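Local coordinates for protein ornithine cyclodeaminase (Methanococcus maripaludis S2, PDB 3C2Q) that catalyses the conversion of ornithine to proline with release of ammonia, using NAD(+) as cofactor, at residues Thr34-Asn39 against Asn82-Met87; Glu41-Ala46 against Lys61-Lys66; Ala154-Val159 against Glu228-Gln233; Gly162-Ile167 against Asn237-Val242; Gly215-Ala220 against Gly251-Val256. All coordinates share one frame; numbering follows the deposited sequence.

Interaction 1 (Thr34-Asn39 against Asn82-Met87); sequences THVKVN and NGIRVM
His35 and Arg85 face each other on an antiparallel beta ladder, strand 34-38 against strand 84-86, outermost in this chain of the mixed sheet in the first region of the ArgZ-like C-terminal part, and show how a cross-strand pair can lock two flat groups together. Their backbones form a hydrogen-bonded pair, His35 N to Arg85 O at 2.8 Å and Arg85 N to His35 O at 3.0 Å. Further along, Lys37 N donates to Gly83 O. The guanidinium reaches the imidazole side-on: NH2 of Arg85 donates to His35 ND1 at 2.8 Å, while Arg85 NE makes a longer, more bent bond to the same nitrogen at 3.2 Å. Both use ND1 as acceptor, so ND1 carries no proton, and a neutral ring would probably hold it on NE2. The acceptor lies in the guanidinium plane, yet the two planes stand 72° apart. A kink at chi3 (75°) in an otherwise extended arginine chain turns the NE edge toward the ring. Trp42 meets the same guanidinium in a cation-pi contact. Were His35 cut back to an alanine, Arg85 would probably lose its ring acceptor and swing more freely, and the CE methyl of Met87 would lose the face it covers. On the other surface of the ladder, the Thr34 and Val86 side chains run alongside one another, and Val36 CG1 meets Ile84 CG2 at 4.2 Å; Val86 also packs on Leu98 of the second subunit. Back at the imidazole, Met87, a selenomethionine whose chain folds twice, sets its CE 3.4 Å from the centroid of the His35 ring, a CH-pi contact only 8° off the ring normal.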
# COMPACT_ATOMS: atom_id res chain seq x y z
N THR B 34 -6.04 27.69 21.81
CA THR B 34 -5.64 29.05 21.41
C THR B 34 -6.22 30.04 22.45
O THR B 34 -7.33 29.82 22.94
CB THR B 34 -6.15 29.37 19.99
OG1 THR B 34 -5.60 28.41 19.06
CG2 THR B 34 -5.78 30.83 19.54
N HIS B 35 -5.45 31.09 22.77
CA HIS B 35 -5.98 32.17 23.62
C HIS B 35 -5.97 33.45 22.82
O HIS B 35 -5.14 33.62 21.92
CB HIS B 35 -5.15 32.33 24.90
CG HIS B 35 -5.11 31.11 25.77
ND1 HIS B 35 -4.20 30.96 26.79
CD2 HIS B 35 -5.84 29.97 25.76
CE1 HIS B 35 -4.38 29.80 27.38
NE2 HIS B 35 -5.37 29.17 26.77
N VAL B 36 -6.93 34.34 23.11
CA VAL B 36 -6.99 35.64 22.43
C VAL B 36 -6.97 36.81 23.45
O VAL B 36 -7.57 36.74 24.51
CB VAL B 36 -8.24 35.77 21.54
CG1 VAL B 36 -8.08 34.93 20.26
CG2 VAL B 36 -9.53 35.38 22.32
N LYS B 37 -6.25 37.87 23.12
CA LYS B 37 -6.16 39.01 24.04
C LYS B 37 -7.25 40.00 23.72
O LYS B 37 -7.31 40.57 22.62
CB LYS B 37 -4.79 39.67 23.97
CG LYS B 37 -4.51 40.60 25.16
CD LYS B 37 -3.09 41.07 25.17
CE LYS B 37 -2.86 42.10 26.28
NZ LYS B 37 -1.40 42.24 26.54
N VAL B 38 -8.14 40.18 24.69
CA VAL B 38 -9.31 41.03 24.55
C VAL B 38 -9.41 41.93 25.80
O VAL B 38 -9.43 41.43 26.93
CB VAL B 38 -10.60 40.19 24.35
CG1 VAL B 38 -11.83 41.09 24.22
CG2 VAL B 38 -10.47 39.26 23.10
N ASN B 39 -9.50 43.24 25.56
CA ASN B 39 -9.54 44.24 26.65
C ASN B 39 -8.46 43.93 27.67
O ASN B 39 -8.74 43.76 28.86
CB ASN B 39 -10.93 44.31 27.28
CG ASN B 39 -11.98 44.86 26.32
OD1 ASN B 39 -13.11 44.35 26.25
ND2 ASN B 39 -11.62 45.91 25.56
N ASN B 82 -2.21 38.93 15.40
CA ASN B 82 -1.87 39.65 16.64
C ASN B 82 -2.79 39.33 17.78
O ASN B 82 -3.97 39.07 17.57
CB ASN B 82 -1.92 41.17 16.43
CG ASN B 82 -0.86 41.68 15.44
OD1 ASN B 82 -1.07 42.72 14.80
ND2 ASN B 82 0.27 40.95 15.32
N GLY B 83 -2.25 39.38 19.00
CA GLY B 83 -3.06 39.15 20.20
C GLY B 83 -3.56 37.72 20.29
O GLY B 83 -4.64 37.46 20.84
N ILE B 84 -2.79 36.78 19.72
CA ILE B 84 -3.12 35.35 19.88
C ILE B 84 -1.94 34.56 20.41
O ILE B 84 -0.79 34.90 20.15
CB ILE B 84 -3.68 34.71 18.57
CG1 ILE B 84 -2.56 34.36 17.60
CG2 ILE B 84 -4.68 35.63 17.85
CD1 ILE B 84 -2.95 33.28 16.60
N ARG B 85 -2.26 33.51 21.16
CA ARG B 85 -1.28 32.60 21.75
C ARG B 85 -1.75 31.16 21.48
O ARG B 85 -2.84 30.77 21.92
CB ARG B 85 -1.22 32.91 23.23
CG ARG B 85 -0.29 32.10 24.08
CD ARG B 85 -0.22 32.76 25.49
NE ARG B 85 -1.40 32.53 26.34
CZ ARG B 85 -1.63 33.18 27.50
NH1 ARG B 85 -0.78 34.09 27.94
NH2 ARG B 85 -2.71 32.92 28.22
N VAL B 86 -0.96 30.40 20.73
CA VAL B 86 -1.35 29.04 20.32
C VAL B 86 -0.43 28.07 21.05
O VAL B 86 0.78 28.25 21.04
CB VAL B 86 -1.19 28.83 18.78
CG1 VAL B 86 -1.68 27.41 18.36
CG2 VAL B 86 -1.94 29.93 17.96
N MSE B 87 -1.01 27.05 21.69
CA MSE B 87 -0.25 26.11 22.54
C MSE B 87 -0.20 24.71 21.92
O MSE B 87 -1.06 23.89 22.21
CB MSE B 87 -0.93 25.97 23.90
CG MSE B 87 -0.26 26.73 25.02
SE MSE B 87 -0.74 28.63 24.92
CE MSE B 87 -2.69 28.48 24.66

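Interaction 2 (Glu41-Ala46 against Lys61-Lys66); sequences EWIEVA and KRAETK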
# COMPACT_ATOMS: atom_id res chain seq x y z
N GLU B 41 -6.95 41.28 28.56
CA GLU B 41 -6.96 40.00 29.26
C GLU B 41 -6.91 38.86 28.23
O GLU B 41 -7.51 38.97 27.16
CB GLU B 41 -8.22 39.82 30.08
CG GLU B 41 -8.45 40.80 31.21
CD GLU B 41 -9.93 40.95 31.53
OE1 GLU B 41 -10.55 39.93 31.93
OE2 GLU B 41 -10.48 42.07 31.35
N TRP B 42 -6.25 37.76 28.59
CA TRP B 42 -6.26 36.56 27.76
C TRP B 42 -7.52 35.76 28.02
O TRP B 42 -7.85 35.42 29.16
CB TRP B 42 -5.02 35.71 28.00
CG TRP B 42 -3.78 36.34 27.46
CD1 TRP B 42 -2.84 37.03 28.18
CD2 TRP B 42 -3.34 36.37 26.10
NE1 TRP B 42 -1.85 37.48 27.35
CE2 TRP B 42 -2.13 37.09 26.06
CE3 TRP B 42 -3.86 35.85 24.90
CZ2 TRP B 42 -1.40 37.30 24.88
CZ3 TRP B 42 -3.15 36.05 23.72
CH2 TRP B 42 -1.93 36.78 23.71
N ILE B 43 -8.25 35.49 26.94
CA ILE B 43 -9.44 34.69 27.00
C ILE B 43 -9.13 33.33 26.37
O ILE B 43 -8.54 33.28 25.30
CB ILE B 43 -10.60 35.33 26.21
CG1 ILE B 43 -10.98 36.71 26.80
CG2 ILE B 43 -11.83 34.41 26.22
CD1 ILE B 43 -12.20 37.32 26.12
N GLU B 44 -9.53 32.24 27.01
CA GLU B 44 -9.30 30.90 26.44
C GLU B 44 -10.38 30.61 25.42
O GLU B 44 -11.56 30.61 25.75
CB GLU B 44 -9.30 29.84 27.53
CG GLU B 44 -8.38 30.18 28.71
CD GLU B 44 -8.08 28.97 29.62
OE1 GLU B 44 -8.66 27.87 29.40
OE2 GLU B 44 -7.25 29.13 30.55
N VAL B 45 -9.99 30.38 24.16
CA VAL B 45 -10.97 30.06 23.11
C VAL B 45 -11.51 28.63 23.30
O VAL B 45 -10.75 27.65 23.25
CB VAL B 45 -10.38 30.27 21.70
CG1 VAL B 45 -11.43 30.04 20.64
CG2 VAL B 45 -9.76 31.69 21.56
N ALA B 46 -12.83 28.52 23.48
CA ALA B 46 -13.48 27.25 23.70
C ALA B 46 -13.39 26.35 22.45
O ALA B 46 -13.52 26.81 21.32
CB ALA B 46 -14.95 27.46 24.09
N LYS B 61 -16.58 38.12 28.11
CA LYS B 61 -15.20 37.64 28.31
C LYS B 61 -15.07 36.15 27.94
O LYS B 61 -14.54 35.33 28.70
CB LYS B 61 -14.71 37.91 29.74
CG LYS B 61 -14.68 39.40 30.08
CD LYS B 61 -14.47 39.62 31.55
CE LYS B 61 -14.15 41.10 31.78
NZ LYS B 61 -13.35 41.29 33.02
N ARG B 62 -15.58 35.81 26.77
CA ARG B 62 -15.44 34.47 26.22
C ARG B 62 -15.22 34.51 24.71
O ARG B 62 -15.45 35.53 24.06
CB ARG B 62 -16.61 33.56 26.63
CG ARG B 62 -17.96 33.92 26.05
CD ARG B 62 -19.03 32.91 26.50
NE ARG B 62 -20.32 33.24 25.90
CZ ARG B 62 -20.79 32.74 24.75
NH1 ARG B 62 -20.07 31.85 24.05
NH2 ARG B 62 -21.97 33.14 24.30
N ALA B 63 -14.72 33.39 24.18
CA ALA B 63 -14.54 33.22 22.74
C ALA B 63 -14.70 31.73 22.45
O ALA B 63 -14.48 30.90 23.33
CB ALA B 63 -13.17 33.75 22.28
N GLU B 64 -15.14 31.42 21.24
CA GLU B 64 -15.30 30.03 20.84
C GLU B 64 -14.86 29.82 19.38
O GLU B 64 -14.80 30.76 18.57
CB GLU B 64 -16.73 29.54 21.11
CG GLU B 64 -17.75 30.09 20.17
CD GLU B 64 -19.10 29.46 20.44
OE1 GLU B 64 -19.33 28.29 20.05
OE2 GLU B 64 -19.92 30.14 21.08
N THR B 65 -14.53 28.57 19.08
CA THR B 65 -14.11 28.16 17.75
C THR B 65 -15.37 27.71 17.03
O THR B 65 -15.99 26.70 17.41
CB THR B 65 -13.11 26.94 17.82
OG1 THR B 65 -12.01 27.25 18.68
CG2 THR B 65 -12.57 26.59 16.42
N LYS B 66 -15.74 28.47 15.99
CA LYS B 66 -16.93 28.19 15.19
C LYS B 66 -16.55 27.82 13.76
O LYS B 66 -15.70 28.46 13.15
CB LYS B 66 -17.84 29.44 15.08
CG LYS B 66 -18.63 29.81 16.32
CD LYS B 66 -19.78 30.71 15.84
CE LYS B 66 -20.68 31.22 16.96
NZ LYS B 66 -21.81 32.05 16.35
O HOH W 1 -14.00 31.43 26.38
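Ile43 has more surface buried here than any other residue of the two segments, and it works as a two-pronged wedge: CD1 lies against Lys61 C at 3.6 Å, while CG2 rests on Arg62 CA, also at 3.6 Å. With CG1 anti to the carbonyl carbon and CG2 anti to the backbone N (chi1 -62°), the two branches spread along the neighbouring chain. Lys61 spends its buried surface differently. Its extended side chain runs out to Glu41, and Lys61 NZ meets both carboxylate oxygens in a salt bridge whose hydrogen bonds are weak, 3.3 Å to OE1 of Glu41. Ala63 is the small partner, its CB 4.0 Å from Val45 CG2. Ala63 O accepts a nearly straight bond from Ala46 N at 2.9 Å, and Ala46 O in turn takes Thr65 N at 3.0 Å. Earlier in the pairing a water spans the strands, donating to Glu44 O and accepting from Ala63 N. The strands run in the same sense at 30° and draw together toward Ala46, where the direct backbone bonds lie. Within the mixed sheet, strand 34-38 borders 41-46 on its other edge and strand 53-57 borders 62-66, whose start carries a G1 beta bulge opposite Tyr57.

Interaction 3 (Ala154-Val159 against Glu228-Gln233); sequences ALAKMV and EGIMYQ
Ala156 meets the start of helix 230-237 at Gly229 and Ile230, a helix-to-helix contact within the Rossmann fold, where helices 152-160 and 230-237 pack beside each other over the parallel sheet. The contact is van der Waals packing, and no hydrogen bond crosses it. The backbones come closest at Ala156 and Ile230, whose CA atoms are 4.2 Å apart; here the small Ala156 and Gly229, which has no side chain, lie beside each other, Ala156 CB 3.6 Å from Gly229 C. Branched side chains flank that point. Ile230 has CG1 anti to the carbonyl carbon (chi1 -63°), which lays this branch beside Ala156 and carries CD1 on to Leu155 CD2, 3.9 Å away; the two side chains pass at an angle. One turn along the first helix, Val159 also packs on Ile167 of strand 166-170 and on Ile164 and Ile239 of the adjoining loops. Ile167 touches Ile230 as well, and both helices rest on it.

The polar groups named here bond away from the interface. Gly229 occupies the N-cap position, with backbone angles that favour glycine, and its carbonyl, Gly229 O, accepts from Gln233 N at 3.0 Å. The next two amides, of Ile230 and Met231, donate to separate carboxylate oxygens of Asp177, so an acidic side chain from helix 171-183 meets the helix start, an arrangement likely to be favoured by the helix dipole. Gln233 contributes its aliphatic part to the interface: its chain folds back at chi2 (-68°), CG rests against Ala156 O, and Val159 CG1 touches CB of Gln233 at 3.7 Å.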
# COMPACT_ATOMS: atom_id res chain seq x y z
N ALA B 154 -13.84 -8.85 20.14
CA ALA B 154 -12.88 -8.19 21.01
C ALA B 154 -13.32 -6.78 21.35
O ALA B 154 -13.28 -6.38 22.53
CB ALA B 154 -11.46 -8.19 20.37
N LEU B 155 -13.79 -6.04 20.34
CA LEU B 155 -14.25 -4.67 20.58
C LEU B 155 -15.51 -4.67 21.44
O LEU B 155 -15.63 -3.84 22.34
CB LEU B 155 -14.51 -3.93 19.27
CG LEU B 155 -15.02 -2.49 19.41
CD1 LEU B 155 -14.12 -1.69 20.34
CD2 LEU B 155 -15.14 -1.84 18.03
N ALA B 156 -16.43 -5.59 21.17
CA ALA B 156 -17.66 -5.67 21.99
C ALA B 156 -17.34 -5.92 23.47
O ALA B 156 -17.94 -5.33 24.37
CB ALA B 156 -18.58 -6.77 21.46
N LYS B 157 -16.38 -6.80 23.72
CA LYS B 157 -15.88 -7.03 25.07
C LYS B 157 -15.28 -5.79 25.76
O LYS B 157 -15.52 -5.56 26.97
CB LYS B 157 -14.91 -8.21 25.07
CG LYS B 157 -14.41 -8.63 26.47
CD LYS B 157 -15.54 -9.07 27.37
CE LYS B 157 -16.09 -10.40 26.93
NZ LYS B 157 -16.95 -10.99 28.02
N MSE B 158 -14.53 -4.96 25.03
CA MSE B 158 -14.02 -3.71 25.59
C MSE B 158 -15.16 -2.79 26.00
O MSE B 158 -15.06 -2.14 27.04
CB MSE B 158 -13.05 -3.00 24.62
CG MSE B 158 -11.81 -3.81 24.34
SE MSE B 158 -10.82 -3.03 22.79
CE MSE B 158 -9.71 -4.60 22.39
N VAL B 159 -16.20 -2.72 25.19
CA VAL B 159 -17.42 -1.96 25.55
C VAL B 159 -18.05 -2.54 26.83
O VAL B 159 -18.29 -1.81 27.80
CB VAL B 159 -18.46 -1.98 24.41
CG1 VAL B 159 -19.69 -1.18 24.80
CG2 VAL B 159 -17.86 -1.36 23.09
N GLU B 228 -26.21 -9.93 21.14
CA GLU B 228 -24.76 -9.91 21.34
C GLU B 228 -24.13 -8.92 20.36
O GLU B 228 -24.79 -8.51 19.38
CB GLU B 228 -24.14 -11.31 21.12
CG GLU B 228 -24.18 -11.75 19.66
CD GLU B 228 -23.65 -13.16 19.38
OE1 GLU B 228 -24.13 -14.13 19.99
OE2 GLU B 228 -22.76 -13.32 18.50
N GLY B 229 -22.87 -8.54 20.61
CA GLY B 229 -22.11 -7.74 19.64
C GLY B 229 -21.87 -6.33 20.16
O GLY B 229 -22.21 -5.96 21.31
N ILE B 230 -21.25 -5.51 19.31
CA ILE B 230 -20.84 -4.16 19.70
C ILE B 230 -22.05 -3.26 19.99
O ILE B 230 -22.07 -2.60 21.02
CB ILE B 230 -19.96 -3.52 18.59
CG1 ILE B 230 -18.66 -4.31 18.40
CG2 ILE B 230 -19.69 -2.04 18.93
CD1 ILE B 230 -18.05 -4.16 16.92
N MSE B 231 -23.01 -3.20 19.08
CA MSE B 231 -24.15 -2.30 19.22
C MSE B 231 -25.00 -2.76 20.43
O MSE B 231 -25.44 -1.93 21.23
CB MSE B 231 -25.02 -2.30 17.95
CG MSE B 231 -24.25 -2.00 16.63
SE MSE B 231 -23.11 -0.40 16.90
CE MSE B 231 -24.47 0.86 17.06
N TYR B 232 -25.18 -4.07 20.57
CA TYR B 232 -25.80 -4.65 21.78
C TYR B 232 -25.13 -4.18 23.07
O TYR B 232 -25.80 -3.68 23.99
CB TYR B 232 -25.80 -6.18 21.70
CG TYR B 232 -26.24 -6.87 22.98
CD1 TYR B 232 -27.59 -7.14 23.23
CD2 TYR B 232 -25.30 -7.26 23.94
CE1 TYR B 232 -28.00 -7.79 24.42
CE2 TYR B 232 -25.69 -7.91 25.14
CZ TYR B 232 -27.05 -8.17 25.36
OH TYR B 232 -27.44 -8.80 26.53
N GLN B 233 -23.82 -4.30 23.16
CA GLN B 233 -23.14 -3.83 24.34
C GLN B 233 -23.27 -2.33 24.58
O GLN B 233 -23.26 -1.90 25.74
CB GLN B 233 -21.68 -4.25 24.38
CG GLN B 233 -21.49 -5.76 24.50
CD GLN B 233 -21.94 -6.34 25.84
OE1 GLN B 233 -22.10 -5.62 26.84
NE2 GLN B 233 -22.14 -7.66 25.86

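Interaction 4 (Gly162-Ile167 against Asn237-Val242); sequences GYIQAI and NNIPYV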
# COMPACT_ATOMS: atom_id res chain seq x y z
N GLY B 162 -16.26 -1.67 30.06
CA GLY B 162 -16.28 -0.28 30.46
C GLY B 162 -15.16 0.59 29.93
O GLY B 162 -15.02 1.73 30.38
N TYR B 163 -14.36 0.08 28.97
CA TYR B 163 -13.27 0.88 28.39
C TYR B 163 -13.72 1.98 27.41
O TYR B 163 -12.98 2.93 27.17
CB TYR B 163 -12.23 -0.00 27.68
CG TYR B 163 -11.41 -0.85 28.60
CD1 TYR B 163 -10.28 -0.34 29.24
CD2 TYR B 163 -11.79 -2.15 28.86
CE1 TYR B 163 -9.55 -1.13 30.12
CE2 TYR B 163 -11.05 -2.95 29.73
CZ TYR B 163 -9.94 -2.44 30.35
OH TYR B 163 -9.23 -3.28 31.20
N ILE B 164 -14.92 1.85 26.87
CA ILE B 164 -15.35 2.65 25.74
C ILE B 164 -16.50 3.58 26.11
O ILE B 164 -17.55 3.09 26.46
CB ILE B 164 -15.82 1.73 24.55
CG1 ILE B 164 -14.76 0.65 24.20
CG2 ILE B 164 -16.21 2.56 23.34
CD1 ILE B 164 -13.37 1.17 24.06
N GLN B 165 -16.32 4.90 25.98
CA GLN B 165 -17.39 5.87 26.31
C GLN B 165 -18.17 6.42 25.11
O GLN B 165 -19.19 7.10 25.26
CB GLN B 165 -16.83 7.00 27.18
CG GLN B 165 -16.53 6.58 28.64
CD GLN B 165 -15.48 5.48 28.80
OE1 GLN B 165 -14.32 5.65 28.41
NE2 GLN B 165 -15.89 4.34 29.36
N ALA B 166 -17.72 6.11 23.89
CA ALA B 166 -18.43 6.52 22.71
C ALA B 166 -17.93 5.73 21.51
O ALA B 166 -16.75 5.36 21.47
CB ALA B 166 -18.27 8.07 22.43
N ILE B 167 -18.82 5.53 20.54
CA ILE B 167 -18.46 4.94 19.23
C ILE B 167 -18.98 5.78 18.08
O ILE B 167 -20.17 6.08 18.01
CB ILE B 167 -18.97 3.47 19.05
CG1 ILE B 167 -18.30 2.55 20.08
CG2 ILE B 167 -18.69 2.97 17.59
CD1 ILE B 167 -18.63 1.07 19.92
N ASN B 237 -24.94 -0.98 28.04
CA ASN B 237 -24.06 -0.24 28.92
C ASN B 237 -24.25 1.26 28.81
O ASN B 237 -23.49 2.02 29.38
CB ASN B 237 -22.60 -0.67 28.70
CG ASN B 237 -22.35 -2.08 29.15
OD1 ASN B 237 -22.24 -2.33 30.35
ND2 ASN B 237 -22.30 -3.02 28.21
N ASN B 238 -25.29 1.66 28.07
CA ASN B 238 -25.60 3.06 27.82
C ASN B 238 -24.40 3.84 27.26
O ASN B 238 -24.10 4.95 27.72
CB ASN B 238 -26.17 3.74 29.09
CG ASN B 238 -27.28 2.92 29.74
OD1 ASN B 238 -27.18 2.55 30.92
ND2 ASN B 238 -28.33 2.61 28.98
N ILE B 239 -23.72 3.24 26.27
CA ILE B 239 -22.63 3.91 25.58
C ILE B 239 -23.19 4.57 24.34
O ILE B 239 -23.78 3.90 23.52
CB ILE B 239 -21.48 2.93 25.20
CG1 ILE B 239 -20.73 2.56 26.46
CG2 ILE B 239 -20.45 3.61 24.26
CD1 ILE B 239 -21.02 1.23 26.94
N PRO B 240 -23.05 5.89 24.22
CA PRO B 240 -23.60 6.59 23.07
C PRO B 240 -22.82 6.26 21.80
O PRO B 240 -21.62 6.00 21.86
CB PRO B 240 -23.39 8.06 23.42
CG PRO B 240 -22.23 8.07 24.30
CD PRO B 240 -22.36 6.81 25.14
N TYR B 241 -23.51 6.24 20.67
CA TYR B 241 -22.85 6.07 19.39
C TYR B 241 -23.42 7.06 18.41
O TYR B 241 -24.54 7.59 18.60
CB TYR B 241 -22.97 4.63 18.87
CG TYR B 241 -24.38 4.07 18.86
CD1 TYR B 241 -25.23 4.31 17.79
CD2 TYR B 241 -24.85 3.27 19.91
CE1 TYR B 241 -26.52 3.80 17.76
CE2 TYR B 241 -26.13 2.75 19.90
CZ TYR B 241 -26.97 3.03 18.83
OH TYR B 241 -28.24 2.53 18.79
N VAL B 242 -22.65 7.35 17.37
CA VAL B 242 -23.11 8.21 16.32
C VAL B 242 -22.85 7.45 15.04
O VAL B 242 -21.69 7.12 14.76
CB VAL B 242 -22.33 9.57 16.33
CG1 VAL B 242 -22.78 10.46 15.19
CG2 VAL B 242 -22.44 10.29 17.67
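Ile239 pushes into the bend of the chain at Ile164 and Gln165, just before two neighbouring strands of the Rossmann sheet come into register. The isoleucine side chain fills the hollow at the mouth of a parallel strand pair. Ile239 CG1 sits 3.2 Å from Ile164 O, and its CG2, anti to the backbone N (chi1 -73°), fits against Gln165 C at 3.7 Å and Ala166 N. The hollow is thus walled largely by peptide groups, with Ile164 CG2 only loosely at its side. CD1 of Ile239 continues toward Val159 of helix 152-160. With only the methyl of an alanine in place of Ile239, the bend is likely to lose its filling and Val159 part of its packing. Pro240 makes the second bump: CD and CG of Pro240 lie against Gln165 O, CD at 3.2 Å. Beyond it the two chains pair as parallel strands. Ile167 N donates to Pro240 O at 3.1 Å, and Val242 N donates to Ile167 O at 2.9 Å, so Ile167 bonds to the residues on both sides of Tyr241, as a parallel bridge requires. Ile167 CB and Tyr241 CB stand 4.2 Å apart on one face, beneath helix 230-237, while the tyrosine hydroxyl leads away to Asp255. Both chains enter the pairing from helices closed by Schellman motifs, at Gly162 and Asn238. The chemistry is divided accordingly: carbon fills the approach, where proline has no amide hydrogen to offer, and directional backbone bonds take over in the sheet; side-chain shape and peptide pairing probably together fix the alignment of the two strands.

Interaction 5 (Gly215-Ala220 against Gly251-Val256); sequences GNIKNA and GPIPDV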
# COMPACT_ATOMS: atom_id res chain seq x y z
N GLY B 215 -37.47 -1.28 14.39
CA GLY B 215 -37.64 0.19 14.53
C GLY B 215 -36.36 0.99 14.80
O GLY B 215 -36.28 2.17 14.48
N ASN B 216 -35.39 0.35 15.45
CA ASN B 216 -34.07 0.90 15.74
C ASN B 216 -33.30 -0.19 16.45
O ASN B 216 -33.86 -1.28 16.70
CB ASN B 216 -34.10 2.23 16.52
CG ASN B 216 -34.94 2.17 17.82
OD1 ASN B 216 -34.86 1.22 18.60
ND2 ASN B 216 -35.71 3.21 18.07
N ILE B 217 -32.02 0.05 16.73
CA ILE B 217 -31.19 -0.93 17.45
C ILE B 217 -31.71 -1.22 18.87
O ILE B 217 -31.86 -2.40 19.26
CB ILE B 217 -29.71 -0.51 17.48
CG1 ILE B 217 -29.13 -0.58 16.05
CG2 ILE B 217 -28.90 -1.39 18.47
CD1 ILE B 217 -27.77 0.04 15.95
N LYS B 218 -31.98 -0.16 19.63
CA LYS B 218 -32.52 -0.30 20.99
C LYS B 218 -33.75 -1.21 21.07
O LYS B 218 -33.82 -2.08 21.93
CB LYS B 218 -32.80 1.07 21.60
CG LYS B 218 -33.34 1.03 23.05
CD LYS B 218 -33.34 2.42 23.64
CE LYS B 218 -33.64 2.41 25.14
NZ LYS B 218 -33.40 3.78 25.75
N ASN B 219 -34.71 -1.02 20.16
CA ASN B 219 -35.91 -1.87 20.10
C ASN B 219 -35.58 -3.32 19.82
O ASN B 219 -36.22 -4.23 20.38
CB ASN B 219 -36.87 -1.39 19.01
CG ASN B 219 -37.59 -0.11 19.38
OD1 ASN B 219 -37.42 0.41 20.47
ND2 ASN B 219 -38.39 0.41 18.45
N ALA B 220 -34.64 -3.55 18.90
CA ALA B 220 -34.17 -4.91 18.60
C ALA B 220 -33.50 -5.60 19.80
O ALA B 220 -33.58 -6.81 19.93
CB ALA B 220 -33.17 -4.89 17.39
N GLY B 251 -29.48 0.83 2.40
CA GLY B 251 -30.32 0.43 3.51
C GLY B 251 -29.84 0.94 4.84
O GLY B 251 -29.45 0.13 5.71
N PRO B 252 -29.88 2.28 5.07
CA PRO B 252 -29.38 2.70 6.35
C PRO B 252 -30.42 2.29 7.38
O PRO B 252 -31.61 2.44 7.11
CB PRO B 252 -29.35 4.24 6.24
CG PRO B 252 -30.39 4.55 5.26
CD PRO B 252 -30.41 3.39 4.26
N ILE B 253 -29.99 1.84 8.54
CA ILE B 253 -30.92 1.54 9.63
C ILE B 253 -31.42 2.84 10.28
O ILE B 253 -30.85 3.92 10.07
CB ILE B 253 -30.29 0.56 10.66
CG1 ILE B 253 -28.95 1.12 11.17
CG2 ILE B 253 -30.16 -0.83 10.02
CD1 ILE B 253 -28.46 0.56 12.49
N PRO B 254 -32.52 2.75 11.05
CA PRO B 254 -33.10 4.01 11.52
C PRO B 254 -32.16 4.86 12.39
O PRO B 254 -32.31 6.08 12.40
CB PRO B 254 -34.36 3.55 12.29
CG PRO B 254 -34.70 2.18 11.66
CD PRO B 254 -33.34 1.57 11.43
N ASP B 255 -31.20 4.25 13.08
CA ASP B 255 -30.28 5.01 13.93
C ASP B 255 -29.33 5.96 13.16
O ASP B 255 -28.72 6.86 13.75
CB ASP B 255 -29.41 4.07 14.80
CG ASP B 255 -30.24 3.13 15.69
OD1 ASP B 255 -30.05 3.16 16.93
OD2 ASP B 255 -31.03 2.33 15.14
N VAL B 256 -29.19 5.76 11.85
CA VAL B 256 -28.20 6.48 11.04
C VAL B 256 -28.64 7.93 10.83
O VAL B 256 -29.81 8.18 10.50
CB VAL B 256 -27.98 5.73 9.70
CG1 VAL B 256 -27.26 6.62 8.65
CG2 VAL B 256 -27.17 4.43 9.96
O HOH W 2 -31.68 2.72 18.93
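The carboxylate of Asp255 is gripped at both oxygens. Asp255 OD1 accepts from a water at 2.6 Å, which itself accepts from Lys218 N, and OD1 is also hydrogen-bonded to the hydroxyl of Tyr241. OD2 takes the amide of Ile217 through its syn lone pair, Ile217 N to Asp255 OD2 being 3.0 Å at 155°. The carboxylate therefore serves the first turn of helix 217-222, one amide directly and the next through water, and would probably be stabilised as an anion by that helix start. The helix has its own cap as well: Asn216 OD1 accepts from Asn219 N at 2.7 Å. For Asp255, CG anti to the carbonyl carbon (chi1 -57°) turns the carboxylate toward these amides. Apolar contacts flank the polar ones. Ile217 CD1 meets Ile253 CD1 at 3.6 Å, their chains crossing at a slant, and the Pro254 ring presses CB and CG against Gly215 O, each 3.2 Å away. Ile253 and Gly251 bond through their backbones to the side chain of Asn171, which probably binds NAD(+). The type I turn 253-256, in the loop linking strand 241-244 to helix 260-271, is bordered by helices 171-183 and 203-214, while Ile217 reaches over to helix 230-237.

Overall arrangement
The five contacts divide between two parts of the chain. Interactions 1 and 2 share the mixed sheet and join directly, because strands 34-38 and 41-46 are neighbours in it; both are only partly buried and mix backbone ladders with charged or aromatic side chains. Interactions 3 and 4 are the buried pair, built on successive helices and strands of the Rossmann region: one is van der Waals packing with no hydrogen bond across it, the other adds parallel backbone bonds. Interaction 5, partly buried, relies on a carboxylate at a helix start and meets interaction 4 through Tyr241 and Asp255, and interaction 3 through Met231 and Ile217. Centres of interactions 1 and 5 lie about 45 Å apart.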